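Local structure of hemolysin BL lytic component L1 (Bacillus cereus, 7NMQ) at residues A108-G113 with D323-M328; K126-V131 with T305-Q310; A206-A211 with A240-G245. The protein probably serves as one of the lytic components of the three-part haemolysin BL enterotoxin, an alpha-helical pore-forming toxin related to the ClyA family. All blocks are in the same frame, centred on the assembly; numbering follows the deposited sequence.

How the contacts relate
The three contacts are nested along the chain: 206-211 with 240-245 lies inside the loop closed by 126-131 with 305-310, which itself lies inside that closed by 108-113 with 323-328. Contacts 1 and 2 join the same two antiparallel helices, 107-154 and 275-325, at points whose centres are 27 Å apart, contact 1 near the far end of the bundle and contact 2 closer to its middle. Contact 3 belongs to the hydrophobic region predicted to enter membranes; its centre is 28 Å from that of contact 2 and 43 Å from that of contact 1. None touches another. A bound ethanediol, probably from the crystallisation liquor, lies near contact 1.

Contact 1: A108-G113 with D323-M328; sequences AGLKEG and DNIDSM
The carboxylate of Asp326 has the end of Lys111 over one of its faces. Lys111 NZ makes a salt bridge to Asp326 OD2 at 2.9 Å, approaching from above the carboxylate plane, 64° out of it. Over the same face, Lys111 CD sits 3.7 Å from Asp326 OD1. A bend at chi3 (73°) carries the end of the chain aside from the carboxylate, leaving NZ over its face, and the side chains meet at about a right angle. One water adds a second link: it accepts from Lys111 NZ and, at 2.9 Å, from the backbone N of Asp326, and donates weakly to Asp323 O. This is where helix 107-154 begins beside the end of helix 275-325, an antiparallel pair at one end of the long ClyA-like helical bundle. On the apolar side, Ile325 touches both Leu110 and Lys111. Its CD1 meets Leu110 CD2 at 3.6 Å, while its CG2 lies 3.7 Å from Lys111 CG, the lysine and isoleucine chains lying alongside and pointing opposite ways. Leu110 also packs on Leu98 of helix 45-103 and Phe333 of helix 330-357. Lys107 NZ binds the backbone oxygens of Ile325, Asp326 and Met328, tying 325-328 to the start of helix 107-154.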
loop_
_atom_site.group_PDB
_atom_site.type_symbol
_atom_site.label_atom_id
_atom_site.label_comp_id
_atom_site.label_asym_id
_atom_site.label_seq_id
_atom_site.Cartn_x
_atom_site.Cartn_y
_atom_site.Cartn_z
ATOM N N ALA A 108 34.525 8.420 24.765
ATOM C CA ALA A 108 33.671 9.622 24.626
ATOM C C ALA A 108 33.258 9.763 23.161
ATOM O O ALA A 108 32.116 10.088 22.879
ATOM C CB ALA A 108 34.353 10.893 25.081
ATOM N N GLY A 109 34.221 9.592 22.267
ATOM C CA GLY A 109 33.991 9.691 20.821
ATOM C C GLY A 109 32.980 8.677 20.321
ATOM O O GLY A 109 32.109 8.996 19.498
ATOM N N LEU A 110 33.117 7.442 20.761
ATOM C CA LEU A 110 32.193 6.379 20.344
ATOM C C LEU A 110 30.806 6.710 20.897
ATOM O O LEU A 110 29.811 6.609 20.172
ATOM C CB LEU A 110 32.694 5.027 20.844
ATOM C CG LEU A 110 31.763 3.868 20.460
ATOM C CD1 LEU A 110 31.640 3.678 18.960
ATOM C CD2 LEU A 110 32.201 2.595 21.110
ATOM N N LYS A 111 30.718 7.038 22.168
ATOM C CA LYS A 111 29.413 7.354 22.787
ATOM C C LYS A 111 28.746 8.520 22.056
ATOM O O LYS A 111 27.529 8.459 21.859
ATOM C CB LYS A 111 29.545 7.720 24.257
ATOM C CG LYS A 111 29.859 6.539 25.146
ATOM C CD LYS A 111 29.959 6.951 26.594
ATOM C CE LYS A 111 28.577 7.247 27.135
ATOM N NZ LYS A 111 28.601 7.454 28.602
ATOM N N GLU A 112 29.491 9.542 21.663
ATOM C CA GLU A 112 28.875 10.702 20.983
ATOM C C GLU A 112 28.289 10.233 19.645
ATOM O O GLU A 112 27.180 10.669 19.293
ATOM C CB GLU A 112 29.896 11.804 20.780
ATOM C CG GLU A 112 29.240 13.131 20.470
ATOM C CD GLU A 112 28.574 13.801 21.663
ATOM O OE1 GLU A 112 28.806 13.388 22.835
ATOM O OE2 GLU A 112 27.888 14.780 21.428
ATOM N N GLY A 113 29.015 9.405 18.901
ATOM C CA GLY A 113 28.556 8.871 17.604
ATOM C C GLY A 113 27.301 8.055 17.785
ATOM O O GLY A 113 26.293 8.246 17.065
ATOM N N ASP A 323 24.967 2.755 26.993
ATOM C CA ASP A 323 24.988 2.701 28.472
ATOM C C ASP A 323 26.104 1.799 28.980
ATOM O O ASP A 323 26.508 1.990 30.089
ATOM C CB ASP A 323 23.663 2.156 28.994
ATOM C CG ASP A 323 22.526 3.144 28.904
ATOM O OD1 ASP A 323 22.825 4.337 28.604
ATOM O OD2 ASP A 323 21.346 2.714 29.084
ATOM N N ASN A 324 26.544 0.839 28.186
ATOM C CA ASN A 324 27.538 -0.171 28.585
ATOM C C ASN A 324 28.952 0.326 28.327
ATOM O O ASN A 324 29.857 -0.247 28.916
ATOM C CB ASN A 324 27.350 -1.439 27.767
ATOM C CG ASN A 324 26.157 -2.272 28.163
ATOM O OD1 ASN A 324 25.358 -1.908 29.043
ATOM N ND2 ASN A 324 26.004 -3.387 27.469
ATOM N N ILE A 325 29.155 1.331 27.469
ATOM C CA ILE A 325 30.540 1.683 27.049
ATOM C C ILE A 325 31.364 2.135 28.249
ATOM O O ILE A 325 32.543 1.741 28.338
ATOM C CB ILE A 325 30.501 2.758 25.941
ATOM C CG1 ILE A 325 30.093 2.091 24.629
ATOM C CG2 ILE A 325 31.858 3.451 25.809
ATOM C CD1 ILE A 325 29.625 3.029 23.568
ATOM N N ASP A 326 30.830 2.901 29.184
ATOM C CA ASP A 326 31.749 3.488 30.191
ATOM C C ASP A 326 32.333 2.372 31.072
ATOM O O ASP A 326 33.489 2.491 31.433
ATOM C CB ASP A 326 31.131 4.615 31.002
ATOM C CG ASP A 326 31.267 5.953 30.267
ATOM O OD1 ASP A 326 32.189 6.097 29.364
ATOM O OD2 ASP A 326 30.538 6.857 30.645
ATOM N N SER A 327 31.566 1.353 31.423
ATOM C CA SER A 327 32.046 0.291 32.347
ATOM C C SER A 327 32.753 -0.832 31.589
ATOM O O SER A 327 33.389 -1.661 32.234
ATOM C CB SER A 327 30.946 -0.259 33.188
ATOM O OG SER A 327 29.945 -0.792 32.352
ATOM N N MET A 328 32.695 -0.854 30.275
ATOM C CA MET A 328 33.205 -1.963 29.456
ATOM C C MET A 328 34.723 -2.089 29.565
ATOM O O MET A 328 35.443 -1.077 29.478
ATOM C CB MET A 328 32.870 -1.686 27.988
ATOM C CG MET A 328 32.678 -2.915 27.211
ATOM S SD MET A 328 32.213 -2.502 25.561
ATOM C CE MET A 328 30.439 -2.299 25.642
HETATM O O HOH W 1 28.404 4.416 29.066
#

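Contact 2: K126-V131 with T305-Q310; sequences KEVTDV and TNIQKQ
Val128 supplies the apolar part of this contact, sending one methyl to each of two neighbouring residues. Its CG1 rests 3.9 Å from Gln308 CB, and its CG2 meets Ile307 CG2 at 4.1 Å, those two side chains crossing at about a right angle. CG1 stands anti to the backbone N (chi1 177°), which points it at the root of the Gln308 side chain and leaves CG2 for the Ile307 branch methyl. Ile307 continues into the core against Leu10, Ala13 and Thr17 of helix 10-33, and Thr80 of helix 45-103 touches both Val128 and Ile307. The short helical segments run antiparallel, their axes 9.2 Å apart at closest, as neighbours in the elongated helical bundle of this ClyA-like toxin. The polar link across is made by Gln308, whose extended chain carries its amide to helix 107-154, where NE2 donates to the backbone oxygen of Ser125. The model also puts Gln308 NE2 much too near Thr129 OG1, so the detail of that pair is doubtful. Within 305-310 the polar bonds lie on the flank away from Val128. Asn306 OD1 is gripped by two donors: Lys309 NZ at 2.6 Å, nearly in line with the C=O bond (165°), and Gln310 NE2 at 3.2 Å, from above the carbonyl plane. The amide of Gln310 is held at its other end too, since its OE1 accepts from the backbone N of Gly9. On helix 107-154, Glu127 OE1 takes a salt bridge from Lys79 and a hydrogen bond from Asn83, both of helix 45-103.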
loop_
_atom_site.group_PDB
_atom_site.type_symbol
_atom_site.label_atom_id
_atom_site.label_comp_id
_atom_site.label_asym_id
_atom_site.label_seq_id
_atom_site.Cartn_x
_atom_site.Cartn_y
_atom_site.Cartn_z
ATOM N N LYS A 126 9.322 8.986 16.042
ATOM C CA LYS A 126 8.317 10.043 16.321
ATOM C C LYS A 126 7.589 10.405 15.014
ATOM O O LYS A 126 6.347 10.644 15.029
ATOM C CB LYS A 126 8.959 11.281 16.946
ATOM C CG LYS A 126 7.991 12.322 17.477
ATOM C CD LYS A 126 8.704 13.576 17.987
ATOM C CE LYS A 126 7.738 14.702 18.283
ATOM N NZ LYS A 126 6.971 14.441 19.525
ATOM N N GLU A 127 8.318 10.487 13.905
ATOM C CA GLU A 127 7.738 10.869 12.602
ATOM C C GLU A 127 6.727 9.810 12.174
ATOM O O GLU A 127 5.671 10.194 11.620
ATOM C CB GLU A 127 8.775 11.068 11.516
ATOM C CG GLU A 127 9.572 12.357 11.681
ATOM C CD GLU A 127 10.299 12.834 10.427
ATOM O OE1 GLU A 127 9.970 12.369 9.257
ATOM O OE2 GLU A 127 11.169 13.706 10.595
ATOM N N VAL A 128 6.986 8.531 12.427
ATOM C CA VAL A 128 6.009 7.489 12.022
ATOM C C VAL A 128 4.712 7.736 12.778
ATOM O O VAL A 128 3.643 7.556 12.188
ATOM C CB VAL A 128 6.472 6.036 12.236
ATOM C CG1 VAL A 128 5.384 5.044 11.863
ATOM C CG2 VAL A 128 7.697 5.745 11.436
ATOM N N THR A 129 4.750 8.048 14.064
ATOM C CA THR A 129 3.542 8.340 14.865
ATOM C C THR A 129 2.697 9.396 14.153
ATOM O O THR A 129 1.451 9.231 14.075
ATOM C CB THR A 129 3.893 8.819 16.270
ATOM O OG1 THR A 129 4.458 7.658 16.869
ATOM C CG2 THR A 129 2.692 9.341 17.024
ATOM N N ASP A 130 3.334 10.432 13.622
ATOM C CA ASP A 130 2.605 11.527 12.924
ATOM C C ASP A 130 1.949 11.005 11.640
ATOM O O ASP A 130 0.828 11.411 11.302
ATOM C CB ASP A 130 3.531 12.697 12.605
ATOM C CG ASP A 130 4.049 13.380 13.866
ATOM O OD1 ASP A 130 3.445 13.154 14.968
ATOM O OD2 ASP A 130 5.035 14.117 13.749
ATOM N N VAL A 131 2.641 10.145 10.933
ATOM C CA VAL A 131 2.118 9.591 9.672
ATOM C C VAL A 131 0.944 8.694 10.021
ATOM O O VAL A 131 -0.090 8.752 9.342
ATOM C CB VAL A 131 3.187 8.844 8.882
ATOM C CG1 VAL A 131 2.595 8.162 7.663
ATOM C CG2 VAL A 131 4.316 9.768 8.489
ATOM N N THR A 305 2.900 0.837 11.903
ATOM C CA THR A 305 3.017 0.532 13.351
ATOM C C THR A 305 4.180 -0.438 13.539
ATOM O O THR A 305 4.968 -0.255 14.489
ATOM C CB THR A 305 1.685 0.012 13.896
ATOM O OG1 THR A 305 0.722 1.063 13.772
ATOM C CG2 THR A 305 1.768 -0.400 15.347
ATOM N N ASN A 306 4.351 -1.377 12.632
ATOM C CA ASN A 306 5.464 -2.350 12.728
ATOM C C ASN A 306 6.783 -1.601 12.511
ATOM O O ASN A 306 7.733 -1.838 13.254
ATOM C CB ASN A 306 5.311 -3.496 11.743
ATOM C CG ASN A 306 6.342 -4.568 11.978
ATOM O OD1 ASN A 306 6.560 -4.998 13.116
ATOM N ND2 ASN A 306 7.041 -4.940 10.930
ATOM N N ILE A 307 6.835 -0.676 11.558
ATOM C CA ILE A 307 8.056 0.141 11.315
ATOM C C ILE A 307 8.369 0.916 12.588
ATOM O O ILE A 307 9.547 0.950 13.014
ATOM C CB ILE A 307 7.922 1.065 10.095
ATOM C CG1 ILE A 307 7.883 0.210 8.821
ATOM C CG2 ILE A 307 9.003 2.134 10.030
ATOM C CD1 ILE A 307 7.656 0.976 7.539
ATOM N N GLN A 308 7.362 1.519 13.212
ATOM C CA GLN A 308 7.587 2.261 14.473
ATOM C C GLN A 308 8.176 1.327 15.546
ATOM O O GLN A 308 9.157 1.731 16.212
ATOM C CB GLN A 308 6.281 2.872 14.952
ATOM C CG GLN A 308 6.506 3.529 16.299
ATOM C CD GLN A 308 5.371 4.426 16.616
ATOM O OE1 GLN A 308 4.260 3.964 16.812
ATOM N NE2 GLN A 308 5.663 5.719 16.616
ATOM N N LYS A 309 7.628 0.141 15.718
ATOM C CA LYS A 309 8.126 -0.865 16.675
ATOM C C LYS A 309 9.596 -1.175 16.368
ATOM O O LYS A 309 10.390 -1.269 17.333
ATOM C CB LYS A 309 7.279 -2.134 16.625
ATOM C CG LYS A 309 7.745 -3.282 17.509
ATOM C CD LYS A 309 6.714 -4.397 17.649
ATOM C CE LYS A 309 6.268 -4.957 16.322
ATOM N NZ LYS A 309 7.429 -5.349 15.493
ATOM N N GLN A 310 9.966 -1.304 15.098
ATOM C CA GLN A 310 11.354 -1.659 14.719
ATOM C C GLN A 310 12.275 -0.503 15.089
ATOM O O GLN A 310 13.385 -0.782 15.627
ATOM C CB GLN A 310 11.544 -1.988 13.260
ATOM C CG GLN A 310 10.659 -3.124 12.800
ATOM C CD GLN A 310 10.793 -4.416 13.561
ATOM O OE1 GLN A 310 11.862 -4.801 14.058
ATOM N NE2 GLN A 310 9.690 -5.146 13.592
#

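Contact 3: A206-A211 with A240-G245; sequences AILVIA and AGIGLG
Leu208 CD1 reaches out from helix 203-216 to the loop, 3.8 Å from Ile242 CG2. Beside it, Val209 CG2 is 3.7 Å from Ile242 CD1, the end of the longer branch; both pairs meet at a slant. The same Leu208 CD1 also approaches Ala240, standing 4.3 Å from its CB and 4.0 Å from its carbonyl oxygen, so this one methyl spans two residues of the loop. The contact is wholly apolar between the side chains, and its Leu208 edge faces the outside of the molecule.

Ile242 holds its CG1 between the backbone N and the carbonyl carbon (chi1 64°), which aims the longer branch at Val209 while CG2 turns to Leu208. The backbone around it is set by two glycines of positive phi, Gly241 at 72° and Gly243 at 79°, which bend the chain just before and just after the isoleucine. Further out, Trp197 of helix 173-200 touches Val209, Ile242 and Leu244, and Leu237 of the loop also packs on Val209 and Ile242. Gly243 O is hydrogen-bonded to Thr246 OG1, just before helix 247-272. On another flank of helix 203-216, Ile207 and Ile210 pack on Phe356 of helix 330-357.

Helix 203-216 runs directly into strand 217-222, which pairs antiparallel with 225-230, and both segments lie in stretches predicted to span membranes. A hydrophobic beta hairpin with apolar flanks folded against the bundle is consistent with the beta-tongue head of soluble ClyA-type toxins.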
loop_
_atom_site.group_PDB
_atom_site.type_symbol
_atom_site.label_atom_id
_atom_site.label_comp_id
_atom_site.label_asym_id
_atom_site.label_seq_id
_atom_site.Cartn_x
_atom_site.Cartn_y
_atom_site.Cartn_z
ATOM N N ALA A 206 9.906 -8.224 -4.236
ATOM C CA ALA A 206 8.686 -7.434 -4.073
ATOM C C ALA A 206 8.806 -6.167 -4.932
ATOM O O ALA A 206 7.823 -5.852 -5.638
ATOM C CB ALA A 206 8.391 -7.123 -2.638
ATOM N N ILE A 207 9.947 -5.472 -4.890
ATOM C CA ILE A 207 10.084 -4.184 -5.623
ATOM C C ILE A 207 10.049 -4.456 -7.121
ATOM O O ILE A 207 9.505 -3.606 -7.858
ATOM C CB ILE A 207 11.351 -3.450 -5.161
ATOM C CG1 ILE A 207 11.251 -2.994 -3.706
ATOM C CG2 ILE A 207 11.761 -2.359 -6.113
ATOM C CD1 ILE A 207 10.062 -2.246 -3.311
ATOM N N LEU A 208 10.659 -5.544 -7.580
ATOM C CA LEU A 208 10.640 -5.843 -9.034
ATOM C C LEU A 208 9.200 -6.104 -9.488
ATOM O O LEU A 208 8.806 -5.631 -10.583
ATOM C CB LEU A 208 11.505 -7.052 -9.336
ATOM C CG LEU A 208 13.008 -6.809 -9.218
ATOM C CD1 LEU A 208 13.791 -8.115 -9.235
ATOM C CD2 LEU A 208 13.491 -5.902 -10.317
ATOM N N VAL A 209 8.422 -6.801 -8.663
ATOM C CA VAL A 209 7.016 -7.139 -9.021
ATOM C C VAL A 209 6.197 -5.854 -9.001
ATOM O O VAL A 209 5.433 -5.591 -9.968
ATOM C CB VAL A 209 6.420 -8.215 -8.122
ATOM C CG1 VAL A 209 4.942 -8.386 -8.421
ATOM C CG2 VAL A 209 7.213 -9.518 -8.213
ATOM N N ILE A 210 6.340 -5.049 -7.959
ATOM C CA ILE A 210 5.612 -3.757 -7.890
ATOM C C ILE A 210 5.915 -2.915 -9.129
ATOM O O ILE A 210 4.980 -2.311 -9.681
ATOM C CB ILE A 210 5.961 -3.015 -6.600
ATOM C CG1 ILE A 210 5.402 -3.760 -5.391
ATOM C CG2 ILE A 210 5.487 -1.563 -6.699
ATOM C CD1 ILE A 210 5.982 -3.301 -4.060
ATOM N N ALA A 211 7.165 -2.805 -9.535
ATOM C CA ALA A 211 7.524 -1.948 -10.692
ATOM C C ALA A 211 6.890 -2.536 -11.949
ATOM O O ALA A 211 6.357 -1.759 -12.768
ATOM C CB ALA A 211 9.008 -1.828 -10.859
ATOM N N ALA A 240 13.971 -11.940 -14.434
ATOM C CA ALA A 240 14.270 -11.084 -13.265
ATOM C C ALA A 240 14.983 -11.872 -12.161
ATOM O O ALA A 240 15.363 -11.224 -11.164
ATOM C CB ALA A 240 12.994 -10.503 -12.738
ATOM N N GLY A 241 15.102 -13.197 -12.281
ATOM C CA GLY A 241 15.802 -14.039 -11.292
ATOM C C GLY A 241 15.015 -14.184 -10.003
ATOM O O GLY A 241 15.645 -14.436 -8.967
ATOM N N ILE A 242 13.682 -14.077 -10.065
ATOM C CA ILE A 242 12.804 -14.187 -8.862
ATOM C C ILE A 242 11.912 -15.426 -8.975
ATOM O O ILE A 242 10.973 -15.550 -8.183
ATOM C CB ILE A 242 11.973 -12.912 -8.634
ATOM C CG1 ILE A 242 10.993 -12.632 -9.769
ATOM C CG2 ILE A 242 12.888 -11.737 -8.366
ATOM C CD1 ILE A 242 10.020 -11.544 -9.453
ATOM N N GLY A 243 12.209 -16.360 -9.867
ATOM C CA GLY A 243 11.468 -17.636 -9.898
ATOM C C GLY A 243 10.106 -17.558 -10.567
ATOM O O GLY A 243 9.232 -18.360 -10.219
ATOM N N LEU A 244 9.932 -16.717 -11.576
ATOM C CA LEU A 244 8.621 -16.658 -12.263
ATOM C C LEU A 244 8.310 -18.037 -12.843
ATOM O O LEU A 244 7.156 -18.384 -13.006
ATOM C CB LEU A 244 8.628 -15.611 -13.367
ATOM C CG LEU A 244 7.237 -15.310 -13.922
ATOM C CD1 LEU A 244 6.363 -14.639 -12.876
ATOM C CD2 LEU A 244 7.348 -14.433 -15.159
ATOM N N GLY A 245 9.335 -18.784 -13.226
ATOM C CA GLY A 245 9.184 -20.095 -13.882
ATOM C C GLY A 245 9.063 -21.250 -12.906
ATOM O O GLY A 245 8.774 -22.354 -13.366
#